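Putative nucleotide-diphospho-sugar transferase (Desulfovibrio desulfuricans subsp. desulfuricans, PDB 3CGX) is a putative nucleotide-diphospho-sugar transferase of the GT-A clan, probably binding an activated sugar nucleotide, though its substrates are not established. Local coordinates at residues 112-117 / 199-204. Numbering follows the deposited sequence.
Sequences DIPDYP and NVLYRT
L201 meets P114 and D115 with its two methyl branches, and this one leucine carries the helix side of the contact. The apolar part is small. CD2 of L201 lies 3.8 Å from CG of P114, at the outer corner of the proline ring. The other branch goes to D115: CD1 of L201 sits 3.5 Å from the carboxylate carbon CG. This methyl stands over the face of the carboxylate, almost directly above CG, with both D115 oxygens, OD1 and OD2, at 3.7 Å from L201 CD1. The same methyl also reaches CB of D115, at 3.9 Å from CD1 of L201. The two side chains pass alongside each other in opposite directions. CG of L201 is anti to the backbone N (chi1 176°), which carries the fork out from the helix to the loop.

The polar end of D115 has its own partner: OD1 accepts a hydrogen bond from NE1 of W189, which helps to fix the carboxylate beside the leucine. F39 of helix 29-47 packs on P114, and L219 of helix 214-221 packs on L201, so the apolar pair joins a wider hydrophobic cluster.

Each segment also has bonds of its own. I113 to Y116 form a type I beta turn, with Y116 N bonded to I113 O at 2.9 Å. P114 and D115 are its two central residues and face the helix. In the helix, V200 O takes hydrogen bonds from both OG1 and N of T204.

The contact docks helix 195-204 on the loop that follows strand 105-109, a strand of the central mixed sheet, in an alpha/beta fold consistent with GT-A glycosyltransferases.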
ATOM      1  N   ASP A 112       4.001   0.705  -1.531  1.00 27.65           N
ATOM      2  CA  ASP A 112       5.475   0.728  -1.344  1.00 28.72           C
ATOM      3  C   ASP A 112       6.058  -0.644  -1.018  1.00 26.54           C
ATOM      4  O   ASP A 112       7.202  -0.729  -0.597  1.00 26.87           O
ATOM      5  CB  ASP A 112       5.842   1.686  -0.171  1.00 28.16           C
ATOM      6  CG  ASP A 112       5.445   3.108  -0.458  1.00 39.88           C
ATOM      7  OD1 ASP A 112       5.878   3.668  -1.500  1.00 37.62           O
ATOM      8  OD2 ASP A 112       4.611   3.630   0.296  1.00 42.24           O
ATOM      9  N   ILE A 113       5.266  -1.696  -1.269  1.00 25.12           N
ATOM     10  CA  ILE A 113       5.620  -3.073  -0.956  1.00 24.91           C
ATOM     11  C   ILE A 113       5.424  -3.992  -2.147  1.00 25.03           C
ATOM     12  O   ILE A 113       4.611  -4.968  -2.085  1.00 24.46           O
ATOM     13  CB  ILE A 113       4.812  -3.585   0.322  1.00 24.59           C
ATOM     14  CG1 ILE A 113       3.307  -3.332   0.199  1.00 28.12           C
ATOM     15  CG2 ILE A 113       5.383  -2.974   1.638  1.00 26.66           C
ATOM     16  CD1 ILE A 113       2.501  -4.099   1.203  1.00 25.87           C
ATOM     17  N   PRO A 114       6.213  -3.754  -3.216  1.00 24.33           N
ATOM     18  CA  PRO A 114       5.927  -4.377  -4.501  1.00 24.60           C
ATOM     19  C   PRO A 114       6.022  -5.876  -4.522  1.00 25.44           C
ATOM     20  O   PRO A 114       5.427  -6.511  -5.360  1.00 25.26           O
ATOM     21  CB  PRO A 114       6.960  -3.743  -5.419  1.00 26.87           C
ATOM     22  CG  PRO A 114       8.076  -3.362  -4.528  1.00 25.53           C
ATOM     23  CD  PRO A 114       7.423  -2.895  -3.300  1.00 23.03           C
ATOM     24  N   ASP A 115       6.779  -6.448  -3.608  1.00 25.71           N
ATOM     25  CA  ASP A 115       6.947  -7.903  -3.579  1.00 25.57           C
ATOM     26  C   ASP A 115       5.967  -8.612  -2.637  1.00 24.46           C
ATOM     27  O   ASP A 115       6.156  -9.784  -2.298  1.00 21.03           O
ATOM     28  CB  ASP A 115       8.373  -8.333  -3.183  1.00 22.39           C
ATOM     29  CG  ASP A 115       8.792  -7.871  -1.779  1.00 25.57           C
ATOM     30  OD1 ASP A 115       8.271  -6.878  -1.207  1.00 22.34           O
ATOM     31  OD2 ASP A 115       9.721  -8.511  -1.227  1.00 28.22           O
ATOM     32  N   TYR A 116       4.977  -7.887  -2.139  1.00 22.65           N
ATOM     33  CA  TYR A 116       4.094  -8.479  -1.173  1.00 25.30           C
ATOM     34  C   TYR A 116       3.266  -9.566  -1.843  1.00 26.98           C
ATOM     35  O   TYR A 116       2.629  -9.306  -2.848  1.00 26.46           O
ATOM     36  CB  TYR A 116       3.139  -7.457  -0.589  1.00 22.22           C
ATOM     37  CG  TYR A 116       2.458  -7.933   0.685  1.00 17.28           C
ATOM     38  CD1 TYR A 116       3.156  -7.966   1.895  1.00 19.04           C
ATOM     39  CD2 TYR A 116       1.136  -8.302   0.699  1.00 19.75           C
ATOM     40  CE1 TYR A 116       2.546  -8.373   3.073  1.00 26.75           C
ATOM     41  CE2 TYR A 116       0.520  -8.695   1.878  1.00 22.39           C
ATOM     42  CZ  TYR A 116       1.230  -8.735   3.048  1.00 20.58           C
ATOM     43  OH  TYR A 116       0.616  -9.117   4.239  1.00 20.60           O
ATOM     44  N   PRO A 117       3.235 -10.772  -1.268  1.00 26.38           N
ATOM     45  CA  PRO A 117       2.424 -11.781  -1.960  1.00 26.14           C
ATOM     46  C   PRO A 117       0.910 -11.554  -1.855  1.00 23.86           C
ATOM     47  O   PRO A 117       0.356 -11.412  -0.774  1.00 27.77           O
ATOM     48  CB  PRO A 117       2.878 -13.096  -1.322  1.00 28.11           C
ATOM     49  CG  PRO A 117       3.707 -12.752  -0.142  1.00 29.57           C
ATOM     50  CD  PRO A 117       3.746 -11.258   0.015  1.00 27.02           C
ATOM     51  N   ASN A 199      18.085  -2.022  -2.423  1.00 19.24           N
ATOM     52  CA  ASN A 199      19.141  -3.033  -2.462  1.00 18.12           C
ATOM     53  C   ASN A 199      18.697  -4.362  -1.822  1.00 21.99           C
ATOM     54  O   ASN A 199      18.936  -5.456  -2.373  1.00 20.07           O
ATOM     55  CB  ASN A 199      20.391  -2.499  -1.787  1.00 19.13           C
ATOM     56  CG  ASN A 199      21.525  -3.487  -1.775  1.00 23.08           C
ATOM     57  OD1 ASN A 199      21.619  -4.284  -0.842  1.00 19.59           O
ATOM     58  ND2 ASN A 199      22.468  -3.371  -2.738  1.00 20.11           N
ATOM     59  N   VAL A 200      18.028  -4.267  -0.681  1.00 23.88           N
ATOM     60  CA  VAL A 200      17.514  -5.472   0.020  1.00 22.88           C
ATOM     61  C   VAL A 200      16.404  -6.117  -0.794  1.00 23.54           C
ATOM     62  O   VAL A 200      16.393  -7.361  -0.950  1.00 25.28           O
ATOM     63  CB  VAL A 200      16.994  -5.148   1.439  1.00 22.55           C
ATOM     64  CG1 VAL A 200      16.300  -6.387   2.063  1.00 24.59           C
ATOM     65  CG2 VAL A 200      18.119  -4.566   2.315  1.00 22.08           C
ATOM     66  N   LEU A 201      15.515  -5.297  -1.351  1.00 22.02           N
ATOM     67  CA  LEU A 201      14.411  -5.797  -2.193  1.00 24.15           C
ATOM     68  C   LEU A 201      15.008  -6.660  -3.303  1.00 26.39           C
ATOM     69  O   LEU A 201      14.546  -7.782  -3.590  1.00 28.85           O
ATOM     70  CB  LEU A 201      13.568  -4.680  -2.821  1.00 25.18           C
ATOM     71  CG  LEU A 201      12.419  -5.014  -3.801  1.00 25.13           C
ATOM     72  CD1 LEU A 201      11.218  -5.729  -3.110  1.00 22.11           C
ATOM     73  CD2 LEU A 201      11.906  -3.740  -4.552  1.00 26.42           C
ATOM     74  N   TYR A 202      16.047  -6.116  -3.920  1.00 21.61           N
ATOM     75  CA  TYR A 202      16.740  -6.757  -5.064  1.00 19.69           C
ATOM     76  C   TYR A 202      17.441  -8.037  -4.668  1.00 24.32           C
ATOM     77  O   TYR A 202      17.255  -9.085  -5.287  1.00 25.47           O
ATOM     78  CB  TYR A 202      17.770  -5.775  -5.684  1.00 20.78           C
ATOM     79  CG  TYR A 202      18.521  -6.287  -6.929  1.00 19.65           C
ATOM     80  CD1 TYR A 202      17.831  -6.897  -7.986  1.00 20.67           C
ATOM     81  CD2 TYR A 202      19.888  -6.107  -7.059  1.00 23.94           C
ATOM     82  CE1 TYR A 202      18.503  -7.332  -9.120  1.00 23.19           C
ATOM     83  CE2 TYR A 202      20.569  -6.541  -8.191  1.00 26.02           C
ATOM     84  CZ  TYR A 202      19.853  -7.162  -9.207  1.00 20.23           C
ATOM     85  OH  TYR A 202      20.518  -7.557 -10.313  1.00 18.67           O
ATOM     86  N   ARG A 203      18.202  -7.988  -3.592  1.00 22.80           N
ATOM     87  CA  ARG A 203      19.065  -9.107  -3.285  1.00 23.95           C
ATOM     88  C   ARG A 203      18.349 -10.285  -2.619  1.00 28.96           C
ATOM     89  O   ARG A 203      18.806 -11.417  -2.729  1.00 34.49           O
ATOM     90  CB  ARG A 203      20.218  -8.653  -2.458  1.00 26.02           C
ATOM     91  CG  ARG A 203      21.184  -7.770  -3.292  1.00 24.26           C
ATOM     92  CD  ARG A 203      22.062  -6.981  -2.423  1.00 28.93           C
ATOM     93  NE  ARG A 203      23.039  -7.821  -1.800  1.00 26.58           N
ATOM     94  CZ  ARG A 203      23.637  -7.519  -0.650  1.00 35.28           C
ATOM     95  NH1 ARG A 203      23.335  -6.400   0.022  1.00 32.53           N
ATOM     96  NH2 ARG A 203      24.535  -8.336  -0.166  1.00 29.46           N
ATOM     97  N   THR A 204      17.240 -10.020  -1.959  1.00 28.50           N
ATOM     98  CA  THR A 204      16.481 -11.081  -1.278  1.00 31.48           C
ATOM     99  C   THR A 204      15.377 -11.693  -2.141  1.00 31.80           C
ATOM    100  O   THR A 204      14.753 -12.676  -1.751  1.00 37.41           O
ATOM    101  CB  THR A 204      15.874 -10.546   0.038  1.00 33.40           C
ATOM    102  OG1 THR A 204      14.883  -9.538  -0.255  1.00 32.28           O
ATOM    103  CG2 THR A 204      16.994  -9.987   0.965  1.00 27.29           C
TER